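Local coordinates for protein UDP-N-acetylglucosamine 2-epimerase (Methanocaldococcus jannaschii, PDB 4NES) that probably interconverts UDP-N-acetylglucosamine and UDP-N-acetylmannosamine by reversible epimerisation at C-2 of the sugar, working as a homodimer, at residues Leu3-Gly8 against Ile14-Ile19; Ile20-Lys25 against Arg356-Leu361; Ile76-Val81 against Val99-Leu104. All blocks are in the same frame, centred on the assembly; numbering follows the deposited sequence.

Interaction 1 (Leu3-Gly8 against Ile14-Ile19). With UDP (uridine-5'-diphosphate), chain C.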
ATOM      1  N   LEU A   3       1.749 -16.847  15.819  1.00 11.36           N
ATOM      2  CA  LEU A   3       1.899 -16.576  14.404  1.00 11.88           C
ATOM      3  C   LEU A   3       0.563 -16.800  13.708  1.00 11.06           C
ATOM      4  O   LEU A   3      -0.102 -17.809  13.946  1.00 11.50           O
ATOM      5  CB  LEU A   3       2.959 -17.527  13.833  1.00 12.22           C
ATOM      6  CG  LEU A   3       3.344 -17.423  12.358  1.00 13.26           C
ATOM      7  CD1 LEU A   3       4.799 -17.852  12.192  1.00 16.79           C
ATOM      8  CD2 LEU A   3       2.464 -18.290  11.483  1.00 19.09           C
ATOM      9  N   SER A   4       0.178 -15.872  12.838  1.00 10.90           N
ATOM     10  CA  SER A   4      -1.003 -16.066  11.996  1.00 11.05           C
ATOM     11  C   SER A   4      -0.587 -16.126  10.535  1.00 12.35           C
ATOM     12  O   SER A   4       0.116 -15.239  10.049  1.00 11.89           O
ATOM     13  CB  SER A   4      -2.011 -14.928  12.175  1.00 12.27           C
ATOM     14  OG  SER A   4      -2.502 -14.874  13.501  1.00 17.21           O
ATOM     15  N   ILE A   5      -1.015 -17.169   9.835  1.00  8.91           N
ATOM     16  CA  ILE A   5      -0.864 -17.232   8.387  1.00  9.06           C
ATOM     17  C   ILE A   5      -2.164 -16.754   7.773  1.00  8.80           C
ATOM     18  O   ILE A   5      -3.234 -17.246   8.128  1.00 11.65           O
ATOM     19  CB  ILE A   5      -0.623 -18.664   7.913  1.00  9.86           C
ATOM     20  CG1 ILE A   5       0.696 -19.191   8.469  1.00 13.50           C
ATOM     21  CG2 ILE A   5      -0.602 -18.712   6.397  1.00  9.69           C
ATOM     22  CD1 ILE A   5       0.921 -20.676   8.197  1.00 14.40           C
ATOM     23  N   ILE A   6      -2.085 -15.773   6.878  1.00  7.44           N
ATOM     24  CA  ILE A   6      -3.265 -15.295   6.174  1.00  7.87           C
ATOM     25  C   ILE A   6      -3.140 -15.675   4.707  1.00  9.70           C
ATOM     26  O   ILE A   6      -2.146 -15.339   4.067  1.00 10.59           O
ATOM     27  CB  ILE A   6      -3.399 -13.769   6.303  1.00  8.39           C
ATOM     28  CG1 ILE A   6      -3.433 -13.378   7.778  1.00  8.73           C
ATOM     29  CG2 ILE A   6      -4.639 -13.263   5.553  1.00 11.52           C
ATOM     30  CD1 ILE A   6      -3.561 -11.893   8.025  1.00 10.34           C
ATOM     31  N   LEU A   7      -4.136 -16.390   4.190  1.00  6.85           N
ATOM     32  CA  LEU A   7      -4.131 -16.822   2.796  1.00  7.51           C
ATOM     33  C   LEU A   7      -5.527 -16.727   2.193  1.00  8.73           C
ATOM     34  O   LEU A   7      -6.527 -16.638   2.909  1.00  8.61           O
ATOM     35  CB  LEU A   7      -3.589 -18.257   2.676  1.00  9.39           C
ATOM     36  CG  LEU A   7      -4.338 -19.390   3.395  1.00 10.76           C
ATOM     37  CD1 LEU A   7      -5.571 -19.859   2.627  1.00 12.69           C
ATOM     38  CD2 LEU A   7      -3.414 -20.571   3.662  1.00 12.33           C
ATOM     39  N   GLY A   8      -5.591 -16.769   0.869  1.00  9.06           N
ATOM     40  CA  GLY A   8      -6.877 -16.712   0.203  1.00 10.36           C
ATOM     41  C   GLY A   8      -7.080 -17.596  -1.015  1.00  8.01           C
ATOM     42  O   GLY A   8      -8.212 -17.929  -1.322  1.00  9.44           O
ATOM     43  N   ILE A  14      -0.649 -23.690  -1.921  1.00  7.22           N
ATOM     44  CA  ILE A  14       0.433 -24.564  -2.361  1.00  6.96           C
ATOM     45  C   ILE A  14       1.778 -24.049  -1.839  1.00  6.70           C
ATOM     46  O   ILE A  14       2.563 -24.815  -1.262  1.00  7.43           O
ATOM     47  CB  ILE A  14       0.428 -24.676  -3.904  1.00  8.31           C
ATOM     48  CG1 ILE A  14      -0.844 -25.397  -4.379  1.00  7.84           C
ATOM     49  CG2 ILE A  14       1.695 -25.359  -4.405  1.00  9.59           C
ATOM     50  CD1 ILE A  14      -1.112 -25.228  -5.852  1.00  8.96           C
ATOM     51  N   LYS A  15       2.037 -22.755  -2.002  1.00  7.47           N
ATOM     52  CA  LYS A  15       3.329 -22.201  -1.617  1.00  5.93           C
ATOM     53  C   LYS A  15       3.524 -22.039  -0.112  1.00  8.47           C
ATOM     54  O   LYS A  15       4.655 -21.935   0.362  1.00  8.33           O
ATOM     55  CB  LYS A  15       3.597 -20.890  -2.373  1.00  6.64           C
ATOM     56  CG  LYS A  15       4.068 -21.165  -3.786  1.00  7.05           C
ATOM     57  CD  LYS A  15       4.147 -19.903  -4.638  1.00  8.72           C
ATOM     58  CE  LYS A  15       4.883 -20.164  -5.948  1.00  9.96           C
ATOM     59  NZ  LYS A  15       4.873 -18.968  -6.859  1.00 10.05           N
ATOM     60  N   LEU A  16       2.431 -22.024   0.641  1.00  7.29           N
ATOM     61  CA  LEU A  16       2.522 -22.003   2.102  1.00  8.11           C
ATOM     62  C   LEU A  16       2.613 -23.400   2.693  1.00  7.85           C
ATOM     63  O   LEU A  16       3.015 -23.553   3.849  1.00  8.15           O
ATOM     64  CB  LEU A  16       1.335 -21.263   2.731  1.00  8.46           C
ATOM     65  CG  LEU A  16       1.434 -19.745   2.596  1.00  8.02           C
ATOM     66  CD1 LEU A  16       0.058 -19.110   2.781  1.00 10.78           C
ATOM     67  CD2 LEU A  16       2.463 -19.176   3.591  1.00 11.46           C
ATOM     68  N   SER A  17       2.258 -24.424   1.923  1.00  7.99           N
ATOM     69  CA  SER A  17       2.310 -25.794   2.445  1.00  8.62           C
ATOM     70  C   SER A  17       3.670 -26.216   3.045  1.00  8.57           C
ATOM     71  O   SER A  17       3.691 -26.870   4.096  1.00  8.85           O
ATOM     72  CB  SER A  17       1.744 -26.830   1.446  1.00 10.35           C
ATOM     73  OG  SER A  17       2.577 -27.064   0.320  1.00 13.27           O
ATOM     74  N   PRO A  18       4.803 -25.825   2.422  1.00  8.38           N
ATOM     75  CA  PRO A  18       6.074 -26.195   3.063  1.00  9.93           C
ATOM     76  C   PRO A  18       6.331 -25.448   4.366  1.00  8.94           C
ATOM     77  O   PRO A  18       7.043 -25.973   5.241  1.00  9.25           O
ATOM     78  CB  PRO A  18       7.122 -25.809   2.019  1.00 10.79           C
ATOM     79  CG  PRO A  18       6.371 -25.828   0.698  1.00  8.80           C
ATOM     80  CD  PRO A  18       5.011 -25.312   1.052  1.00  7.14           C
ATOM     81  N   ILE A  19       5.790 -24.239   4.498  1.00  8.42           N
ATOM     82  CA  ILE A  19       5.904 -23.497   5.752  1.00  8.95           C
ATOM     83  C   ILE A  19       5.064 -24.154   6.842  1.00  8.36           C
ATOM     84  O   ILE A  19       5.518 -24.331   7.990  1.00  9.06           O
ATOM     85  CB  ILE A  19       5.525 -22.020   5.545  1.00  8.49           C
ATOM     86  CG1 ILE A  19       6.638 -21.345   4.746  1.00 10.61           C
ATOM     87  CG2 ILE A  19       5.317 -21.324   6.882  1.00  9.09           C
ATOM     88  CD1 ILE A  19       6.244 -20.015   4.148  1.00 13.61           C
TER
HETATM   89  N1  UDP C 401      -2.302 -25.676 -10.317  1.00  8.56           N
HETATM   90  C2  UDP C 401      -3.011 -26.752  -9.903  1.00  9.18           C
HETATM   91  N3  UDP C 401      -4.023 -27.221 -10.665  1.00  8.77           N
HETATM   92  C4  UDP C 401      -4.368 -26.652 -11.841  1.00  9.76           C
HETATM   93  C5  UDP C 401      -3.658 -25.535 -12.300  1.00  9.33           C
HETATM   94  C6  UDP C 401      -2.619 -25.060 -11.493  1.00  8.40           C
HETATM   95  O2  UDP C 401      -2.737 -27.308  -8.837  1.00  9.59           O
HETATM   96  O4  UDP C 401      -5.425 -27.171 -12.583  1.00 11.05           O
HETATM   97  C1' UDP C 401      -1.219 -25.088  -9.509  1.00  8.82           C
HETATM   98  C2' UDP C 401       0.098 -25.019 -10.080  1.00  7.98           C
HETATM   99  O2' UDP C 401       0.745 -26.269  -9.988  1.00 10.09           O
HETATM  100  C3' UDP C 401       0.738 -23.938  -9.319  1.00  8.45           C
HETATM  101  C4' UDP C 401      -0.368 -23.072  -8.937  1.00  8.06           C
HETATM  102  O4' UDP C 401      -1.557 -23.715  -9.322  1.00  8.79           O
HETATM  103  O3' UDP C 401       1.408 -24.369  -8.167  1.00  9.73           O
HETATM  104  C5' UDP C 401      -0.355 -21.746  -9.617  1.00 10.60           C
HETATM  105  O5' UDP C 401      -1.505 -20.991  -9.320  1.00  9.80           O
HETATM  106  PA  UDP C 401      -2.148 -19.973 -10.350  1.00  9.19           P
HETATM  107  O1A UDP C 401      -3.651 -20.038 -10.190  1.00 12.00           O
HETATM  108  O2A UDP C 401      -1.696 -20.328 -11.750  1.00  9.84           O
HETATM  109  O3A UDP C 401      -1.713 -18.514  -9.938  1.00  9.47           O
HETATM  110  PB  UDP C 401      -0.385 -17.687 -10.053  1.00  7.66           P
HETATM  111  O1B UDP C 401       0.811 -18.578  -9.755  1.00 10.49           O
HETATM  112  O2B UDP C 401      -0.314 -17.075 -11.428  1.00  8.28           O
HETATM  113  O3B UDP C 401      -0.581 -16.627  -9.005  1.00  8.93           O
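The carbonyl O of Ile14, two residues ahead of the Leu16 that rests on Ile5 and Leu7, is gripped twice: Ser17 OG lies 2.7 Å from Ile14 O, and Ser17 N bonds the same oxygen. This turn, held by two hydrogen bonds, belongs to the first beta-alpha-beta unit of the Rossmann-like N-terminal half of a GT-B fold: strand 3-7, helix 10-23 and strand 30-34. The OG meets Ile14 O at a C=O...donor angle of 141°, just before the kink that Pro18, with no N-H to give, brings into the helix. Towards the strand everything is apolar. CD1 of Leu16 sits between two strand side chains, 3.7 Å from CG2 of Ile5 and 3.7 Å from CB of Leu7. Ile5 and Leu16 run past each other in opposite senses, whereas Leu7 holds CG between its backbone N and carbonyl carbon (chi1 61°), which carries CD2 alongside CD1 of Leu16 at 3.9 Å. Leu16 also packs on Gln93 of strand 89-93, and NZ of Lys15 is salt-bridged to Glu117 and Glu293. At the start of 14-19, Ile14 lines the UDP pocket, its CD1 lying 3.5 Å from ribose O3' of UDP.

Interaction 2 (Ile20-Lys25 against Arg356-Leu361)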
ATOM      1  N   ILE A  20       3.856 -24.566   6.478  1.00 10.09           N
ATOM      2  CA  ILE A  20       3.008 -25.328   7.383  1.00 10.50           C
ATOM      3  C   ILE A  20       3.681 -26.638   7.805  1.00 10.16           C
ATOM      4  O   ILE A  20       3.674 -26.971   9.002  1.00 10.56           O
ATOM      5  CB  ILE A  20       1.618 -25.569   6.756  1.00 12.54           C
ATOM      6  CG1 ILE A  20       0.882 -24.227   6.650  1.00 12.42           C
ATOM      7  CG2 ILE A  20       0.817 -26.610   7.551  1.00 14.07           C
ATOM      8  CD1 ILE A  20      -0.323 -24.222   5.728  1.00 16.02           C
ATOM      9  N   ARG A  21       4.294 -27.361   6.866  1.00 11.17           N
ATOM     10  CA  ARG A  21       5.015 -28.603   7.202  1.00  9.86           C
ATOM     11  C   ARG A  21       6.098 -28.331   8.248  1.00 12.51           C
ATOM     12  O   ARG A  21       6.275 -29.092   9.221  1.00 12.64           O
ATOM     13  CB  ARG A  21       5.656 -29.214   5.952  1.00 13.00           C
ATOM     14  CG  ARG A  21       4.705 -29.924   4.984  1.00 14.62           C
ATOM     15  CD  ARG A  21       4.208 -31.262   5.531  1.00 18.80           C
ATOM     16  NE  ARG A  21       3.027 -31.098   6.372  1.00 19.81           N
ATOM     17  CZ  ARG A  21       1.784 -31.003   5.905  1.00 20.69           C
ATOM     18  NH1 ARG A  21       1.552 -31.066   4.599  1.00 28.07           N
ATOM     19  NH2 ARG A  21       0.772 -30.847   6.742  1.00 25.97           N
ATOM     20  N   ALA A  22       6.806 -27.223   8.065  1.00 10.00           N
ATOM     21  CA  ALA A  22       7.868 -26.856   8.994  1.00 12.05           C
ATOM     22  C   ALA A  22       7.323 -26.435  10.359  1.00 10.66           C
ATOM     23  O   ALA A  22       7.859 -26.843  11.394  1.00 11.96           O
ATOM     24  CB  ALA A  22       8.737 -25.769   8.405  1.00 10.97           C
ATOM     25  N   LEU A  23       6.265 -25.626  10.374  1.00 10.95           N
ATOM     26  CA  LEU A  23       5.634 -25.208  11.624  1.00 12.01           C
ATOM     27  C   LEU A  23       5.127 -26.382  12.457  1.00 12.74           C
ATOM     28  O   LEU A  23       5.156 -26.326  13.692  1.00 12.29           O
ATOM     29  CB  LEU A  23       4.477 -24.247  11.355  1.00 11.09           C
ATOM     30  CG  LEU A  23       4.865 -22.844  10.910  1.00 10.15           C
ATOM     31  CD1 LEU A  23       3.658 -22.096  10.348  1.00 11.91           C
ATOM     32  CD2 LEU A  23       5.472 -22.077  12.077  1.00 11.59           C
ATOM     33  N   GLU A  24       4.655 -27.431  11.788  1.00 12.29           N
ATOM     34  CA  GLU A  24       4.145 -28.618  12.475  1.00 16.43           C
ATOM     35  C   GLU A  24       5.211 -29.337  13.284  1.00 15.81           C
ATOM     36  O   GLU A  24       4.888 -30.097  14.200  1.00 22.17           O
ATOM     37  CB  GLU A  24       3.523 -29.589  11.474  1.00 18.79           C
ATOM     38  CG  GLU A  24       2.179 -29.151  10.948  1.00 21.44           C
ATOM     39  CD  GLU A  24       1.728 -30.019   9.794  1.00 29.23           C
ATOM     40  OE1 GLU A  24       2.539 -30.853   9.339  1.00 26.95           O
ATOM     41  OE2 GLU A  24       0.574 -29.861   9.345  1.00 40.99           O
ATOM     42  N   LYS A  25       6.474 -29.105  12.955  1.00 12.56           N
ATOM     43  CA  LYS A  25       7.579 -29.748  13.673  1.00 13.65           C
ATOM     44  C   LYS A  25       8.092 -28.888  14.822  1.00 18.57           C
ATOM     45  O   LYS A  25       9.134 -29.190  15.408  1.00 27.41           O
ATOM     46  CB  LYS A  25       8.740 -30.012  12.727  1.00 18.21           C
ATOM     47  CG  LYS A  25       8.376 -30.883  11.537  1.00 21.19           C
ATOM     48  CD  LYS A  25       9.563 -31.050  10.602  1.00 25.23           C
ATOM     49  CE  LYS A  25       9.226 -31.989   9.455  1.00 30.68           C
ATOM     50  NZ  LYS A  25       8.054 -31.518   8.651  1.00 30.99           N
ATOM     51  N   ARG A 356      13.763 -23.011   6.357  1.00  8.67           N
ATOM     52  CA  ARG A 356      14.629 -21.855   6.609  1.00  9.85           C
ATOM     53  C   ARG A 356      13.816 -20.642   7.065  1.00  9.31           C
ATOM     54  O   ARG A 356      14.208 -19.935   7.994  1.00 10.17           O
ATOM     55  CB  ARG A 356      15.456 -21.511   5.372  1.00 13.73           C
ATOM     56  CG  ARG A 356      16.227 -20.199   5.476  1.00 20.54           C
ATOM     57  CD  ARG A 356      17.654 -20.376   5.978  1.00 20.70           C
ATOM     58  NE  ARG A 356      18.452 -19.186   5.682  1.00 20.09           N
ATOM     59  CZ  ARG A 356      18.774 -18.246   6.560  1.00 34.49           C
ATOM     60  NH1 ARG A 356      18.389 -18.356   7.813  1.00 43.09           N
ATOM     61  NH2 ARG A 356      19.483 -17.191   6.168  1.00 23.35           N
ATOM     62  N   ILE A 357      12.673 -20.427   6.423  1.00  7.94           N
ATOM     63  CA  ILE A 357      11.765 -19.342   6.797  1.00  7.33           C
ATOM     64  C   ILE A 357      11.303 -19.473   8.241  1.00  9.41           C
ATOM     65  O   ILE A 357      11.354 -18.504   9.004  1.00  8.32           O
ATOM     66  CB  ILE A 357      10.563 -19.302   5.851  1.00  7.27           C
ATOM     67  CG1 ILE A 357      11.009 -18.748   4.497  1.00  9.08           C
ATOM     68  CG2 ILE A 357       9.446 -18.420   6.422  1.00  9.33           C
ATOM     69  CD1 ILE A 357       9.982 -18.940   3.384  1.00 12.40           C
ATOM     70  N   VAL A 358      10.894 -20.675   8.638  1.00  9.47           N
ATOM     71  CA  VAL A 358      10.449 -20.887  10.008  1.00  8.53           C
ATOM     72  C   VAL A 358      11.594 -20.692  11.011  1.00  9.17           C
ATOM     73  O   VAL A 358      11.387 -20.134  12.090  1.00  9.70           O
ATOM     74  CB  VAL A 358       9.758 -22.265  10.163  1.00 10.05           C
ATOM     75  CG1 VAL A 358       9.427 -22.563  11.612  1.00 11.80           C
ATOM     76  CG2 VAL A 358       8.483 -22.294   9.352  1.00 11.38           C
ATOM     77  N   ARG A 359      12.804 -21.137  10.666  1.00  9.32           N
ATOM     78  CA  ARG A 359      13.958 -20.899  11.538  1.00  9.91           C
ATOM     79  C   ARG A 359      14.219 -19.402  11.722  1.00  9.56           C
ATOM     80  O   ARG A 359      14.436 -18.935  12.842  1.00 10.66           O
ATOM     81  CB  ARG A 359      15.215 -21.605  11.008  1.00 10.67           C
ATOM     82  CG  ARG A 359      16.423 -21.443  11.926  1.00 13.48           C
ATOM     83  CD  ARG A 359      17.667 -22.106  11.323  1.00 20.96           C
ATOM     84  NE  ARG A 359      18.889 -21.737  12.039  1.00 28.90           N
ATOM     85  CZ  ARG A 359      19.374 -22.401  13.082  1.00 28.66           C
ATOM     86  NH1 ARG A 359      18.738 -23.470  13.542  1.00 29.88           N
ATOM     87  NH2 ARG A 359      20.494 -21.996  13.670  1.00 27.78           N
ATOM     88  N   ILE A 360      14.179 -18.647  10.628  1.00  8.65           N
ATOM     89  CA  ILE A 360      14.394 -17.203  10.710  1.00  9.77           C
ATOM     90  C   ILE A 360      13.352 -16.525  11.596  1.00 10.22           C
ATOM     91  O   ILE A 360      13.695 -15.666  12.417  1.00 12.03           O
ATOM     92  CB  ILE A 360      14.442 -16.547   9.308  1.00  7.93           C
ATOM     93  CG1 ILE A 360      15.702 -17.001   8.571  1.00 10.70           C
ATOM     94  CG2 ILE A 360      14.412 -15.012   9.408  1.00 10.12           C
ATOM     95  CD1 ILE A 360      15.685 -16.759   7.069  1.00 10.51           C
ATOM     96  N   LEU A 361      12.089 -16.921  11.456  1.00  9.12           N
ATOM     97  CA  LEU A 361      11.031 -16.311  12.252  1.00 10.98           C
ATOM     98  C   LEU A 361      11.172 -16.708  13.712  1.00 13.07           C
ATOM     99  O   LEU A 361      10.850 -15.926  14.598  1.00 14.00           O
ATOM    100  CB  LEU A 361       9.652 -16.699  11.722  1.00 11.76           C
ATOM    101  CG  LEU A 361       9.312 -16.170  10.332  1.00 11.19           C
ATOM    102  CD1 LEU A 361       7.958 -16.725   9.917  1.00 16.49           C
ATOM    103  CD2 LEU A 361       9.311 -14.644  10.308  1.00 15.53           C
TER
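Val358 carries this contact against Ala22 and Leu23, and from its CB outwards each carbon has a partner. The pairing is a GT-B feature: helix 353-363, at the C-terminal end of the chain, returns to the N-terminal Rossmann-like half and lies beside helix 10-23. CB of Val358 is 4.1 Å from CB of Ala22. One branch, CG2, anti to the carbonyl carbon, touches both partners: it lies 3.6 Å from CB of Ala22 and 4.0 Å from CG of Leu23. The other branch, CG1, anti to the backbone N (chi1 174°), meets CD2 of Leu23 at 4.0 Å. Both methyls are thus engaged, and the small Ala22 lets the backbones approach to 6.6 Å between its CA and CA of Val358. Leu23 crosses Val358 at a slant; its side chain also packs on Leu3 and Ile5 of strand 3-7, and Leu361 touches Leu3 from helix 353-363. On its sheet side that helix sets Ile357 and Ile360 on Phe144. Within 20-25, Arg21 holds Glu24 side-on through NE and NH2, while its NH1 and NH2 also bond the carbonyls of Leu51 and Asn52. OE1 of Glu24 lies in the guanidinium plane at NE, although NE stands 39° out of the carboxylate plane, and NH2 of Arg21 lies 2.8 Å from OE2 of Glu24.

Interaction 3 (Ile76-Val81 against Val99-Leu104); sequences IEIEKV and VLAGAL
Within 76-81, Ile78 makes the contact with Ala101 and Gly102; Met74 and Leu75, earlier on the same helix, also touch Ala101. Before it in the sequence, Glu77 lies on another side of helix 67-85, where its OE2 receives NZ of Lys80, three residues on, at 3.1 Å. The lysine comes to the syn side of the carboxylate, 26° out of its plane, making a salt bridge along the helix. Ile78 then turns to helix 97-108 and supplies 53 of the 95 Å² buried between the two segments. Its CG1 stands anti to the carbonyl carbon (chi1 -69°) and its chain is extended to CD1 (chi2 174°), which sends that single methyl over the backbone. There CD1 lies 3.7 Å from N and 3.8 Å from CA of Gly102, with C of Ala101 at 4.0 Å and CB of Ala101 at its flank, 4.1 Å away. The methyl thus rests on the peptide joining the two residues as much as on any side chain. With no side chain at Gly102 and only a methyl at Ala101, CA of Ile78 and CA of Gly102 are 6.7 Å apart. Next comes Glu79, whose buried carboxylate is gripped by Thr66 OG1, Glu69 N and Gly68 N of the second subunit, the two amides being at a helix start that would probably favour a negative charge on Glu79. Leu100 and Leu104 of the opposing segment pack on Leu104 and Leu100 of that subunit, while in the same chain Glu77, Ile78 and Val81 all touch Leu60. Two close-packed helices, flanking the sheet of the N-terminal Rossmann-like half of the GT-B fold, here also supply part of the homodimer interface.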
ATOM      1  N   ILE A  76     -11.508  -4.863   6.796  1.00  9.30           N
ATOM      2  CA  ILE A  76     -12.449  -4.873   7.914  1.00  9.63           C
ATOM      3  C   ILE A  76     -12.426  -6.197   8.673  1.00 10.92           C
ATOM      4  O   ILE A  76     -12.312  -6.216   9.903  1.00 11.31           O
ATOM      5  CB  ILE A  76     -13.884  -4.569   7.439  1.00 11.01           C
ATOM      6  CG1 ILE A  76     -13.952  -3.156   6.865  1.00 10.08           C
ATOM      7  CG2 ILE A  76     -14.876  -4.714   8.584  1.00 14.14           C
ATOM      8  CD1 ILE A  76     -15.107  -2.952   5.915  1.00 13.10           C
ATOM      9  N   GLU A  77     -12.519  -7.300   7.946  1.00  9.70           N
ATOM     10  CA  GLU A  77     -12.685  -8.597   8.589  1.00 10.05           C
ATOM     11  C   GLU A  77     -11.390  -9.171   9.147  1.00  9.84           C
ATOM     12  O   GLU A  77     -11.402  -9.790  10.210  1.00 11.32           O
ATOM     13  CB  GLU A  77     -13.342  -9.597   7.636  1.00 12.78           C
ATOM     14  CG  GLU A  77     -14.757  -9.207   7.236  1.00 14.21           C
ATOM     15  CD  GLU A  77     -15.683  -9.051   8.424  1.00 22.57           C
ATOM     16  OE1 GLU A  77     -15.648  -9.911   9.324  1.00 29.52           O
ATOM     17  OE2 GLU A  77     -16.459  -8.076   8.446  1.00 25.60           O
ATOM     18  N   ILE A  78     -10.275  -8.950   8.458  1.00  9.06           N
ATOM     19  CA  ILE A  78      -8.993  -9.407   8.978  1.00  9.98           C
ATOM     20  C   ILE A  78      -8.679  -8.638  10.255  1.00  8.44           C
ATOM     21  O   ILE A  78      -8.181  -9.204  11.218  1.00 10.89           O
ATOM     22  CB  ILE A  78      -7.846  -9.231   7.957  1.00  9.70           C
ATOM     23  CG1 ILE A  78      -8.009 -10.190   6.786  1.00  8.97           C
ATOM     24  CG2 ILE A  78      -6.489  -9.482   8.586  1.00 11.24           C
ATOM     25  CD1 ILE A  78      -6.992  -9.946   5.681  1.00 10.79           C
ATOM     26  N   GLU A  79      -8.990  -7.347  10.286  1.00  8.97           N
ATOM     27  CA  GLU A  79      -8.684  -6.570  11.477  1.00 10.10           C
ATOM     28  C   GLU A  79      -9.448  -7.059  12.700  1.00 11.65           C
ATOM     29  O   GLU A  79      -8.899  -7.081  13.797  1.00 11.90           O
ATOM     30  CB  GLU A  79      -8.945  -5.088  11.254  1.00 10.10           C
ATOM     31  CG  GLU A  79      -8.530  -4.257  12.455  1.00 11.70           C
ATOM     32  CD  GLU A  79      -8.731  -2.789  12.255  1.00 13.99           C
ATOM     33  OE1 GLU A  79      -9.896  -2.382  12.086  1.00 15.48           O
ATOM     34  OE2 GLU A  79      -7.720  -2.049  12.276  1.00 14.06           O
ATOM     35  N   LYS A  80     -10.703  -7.459  12.517  1.00 11.06           N
ATOM     36  CA  LYS A  80     -11.477  -8.001  13.630  1.00 11.34           C
ATOM     37  C   LYS A  80     -10.781  -9.212  14.249  1.00 12.40           C
ATOM     38  O   LYS A  80     -10.675  -9.320  15.478  1.00 13.05           O
ATOM     39  CB  LYS A  80     -12.877  -8.391  13.170  1.00 14.00           C
ATOM     40  CG  LYS A  80     -13.782  -7.213  12.850  1.00 17.18           C
ATOM     41  CD  LYS A  80     -15.114  -7.711  12.292  1.00 21.24           C
ATOM     42  CE  LYS A  80     -16.020  -6.566  11.890  1.00 23.03           C
ATOM     43  NZ  LYS A  80     -17.254  -7.075  11.222  1.00 29.06           N
ATOM     44  N   VAL A  81     -10.280 -10.107  13.401  1.00 10.61           N
ATOM     45  CA  VAL A  81      -9.564 -11.276  13.885  1.00 11.50           C
ATOM     46  C   VAL A  81      -8.252 -10.912  14.568  1.00 11.89           C
ATOM     47  O   VAL A  81      -7.965 -11.406  15.659  1.00 12.52           O
ATOM     48  CB  VAL A  81      -9.290 -12.273  12.759  1.00 11.70           C
ATOM     49  CG1 VAL A  81      -8.483 -13.448  13.301  1.00 12.95           C
ATOM     50  CG2 VAL A  81     -10.599 -12.757  12.150  1.00 16.19           C
ATOM     51  N   VAL A  99      -3.007 -10.956   0.214  1.00  8.00           N
ATOM     52  CA  VAL A  99      -1.682 -10.627   0.734  1.00  6.92           C
ATOM     53  C   VAL A  99      -1.608  -9.157   1.138  1.00  8.19           C
ATOM     54  O   VAL A  99      -1.168  -8.819   2.240  1.00  9.05           O
ATOM     55  CB  VAL A  99      -0.598 -10.924  -0.316  1.00  7.23           C
ATOM     56  CG1 VAL A  99       0.759 -10.385   0.124  1.00  9.52           C
ATOM     57  CG2 VAL A  99      -0.541 -12.413  -0.586  1.00  8.65           C
ATOM     58  N   LEU A 100      -2.031  -8.279   0.239  1.00  8.53           N
ATOM     59  CA  LEU A 100      -1.997  -6.854   0.527  1.00  9.58           C
ATOM     60  C   LEU A 100      -2.870  -6.514   1.727  1.00  9.44           C
ATOM     61  O   LEU A 100      -2.450  -5.773   2.609  1.00  8.37           O
ATOM     62  CB  LEU A 100      -2.443  -6.045  -0.688  1.00  9.79           C
ATOM     63  CG  LEU A 100      -2.538  -4.540  -0.437  1.00 10.22           C
ATOM     64  CD1 LEU A 100      -1.166  -3.975  -0.110  1.00 14.00           C
ATOM     65  CD2 LEU A 100      -3.154  -3.810  -1.643  1.00 12.28           C
ATOM     66  N   ALA A 101      -4.074  -7.075   1.781  1.00  7.30           N
ATOM     67  CA  ALA A 101      -4.995  -6.749   2.867  1.00 10.09           C
ATOM     68  C   ALA A 101      -4.419  -7.211   4.202  1.00  7.67           C
ATOM     69  O   ALA A 101      -4.451  -6.479   5.190  1.00  8.69           O
ATOM     70  CB  ALA A 101      -6.361  -7.361   2.622  1.00 10.58           C
ATOM     71  N   GLY A 102      -3.886  -8.428   4.230  1.00  8.58           N
ATOM     72  CA  GLY A 102      -3.296  -8.934   5.456  1.00  9.60           C
ATOM     73  C   GLY A 102      -2.151  -8.064   5.936  1.00  7.31           C
ATOM     74  O   GLY A 102      -2.056  -7.754   7.131  1.00  8.24           O
ATOM     75  N   ALA A 103      -1.266  -7.691   5.015  1.00  7.57           N
ATOM     76  CA  ALA A 103      -0.107  -6.860   5.361  1.00  9.00           C
ATOM     77  C   ALA A 103      -0.508  -5.466   5.836  1.00  9.18           C
ATOM     78  O   ALA A 103       0.062  -4.944   6.800  1.00  8.48           O
ATOM     79  CB  ALA A 103       0.853  -6.761   4.177  1.00  8.93           C
ATOM     80  N   LEU A 104      -1.472  -4.864   5.149  1.00  7.91           N
ATOM     81  CA  LEU A 104      -1.914  -3.529   5.496  1.00  9.97           C
ATOM     82  C   LEU A 104      -2.584  -3.499   6.869  1.00  7.41           C
ATOM     83  O   LEU A 104      -2.350  -2.575   7.650  1.00  8.79           O
ATOM     84  CB  LEU A 104      -2.845  -2.986   4.420  1.00  9.69           C
ATOM     85  CG  LEU A 104      -3.280  -1.538   4.620  1.00 11.01           C
ATOM     86  CD1 LEU A 104      -2.082  -0.635   4.920  1.00 13.72           C
ATOM     87  CD2 LEU A 104      -3.995  -1.067   3.368  1.00 12.30           C
TER

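How the interactions relate
From the N terminus, interaction 1 closes a short loop, bringing helix 10-23 back over strand 3-7. Interaction 2 opens directly afterwards on the same helix and closes near the C terminus, so it spans nearly the whole chain. Interaction 3 closes a smaller loop wholly within that span, and no two loops cross. Interactions 1 and 2 form one continuous apolar region, with Ile5 against Ile20 and Leu23, and Ile19 against Ile357. Ile6, on the strand's other face, reaches Ile78 and Gly102 of interaction 3. Strand 3-7 thus lies between helices 10-23 and 353-363 on one face and helices 67-85 and 97-108 on the other; interactions 2 and 3 do not touch.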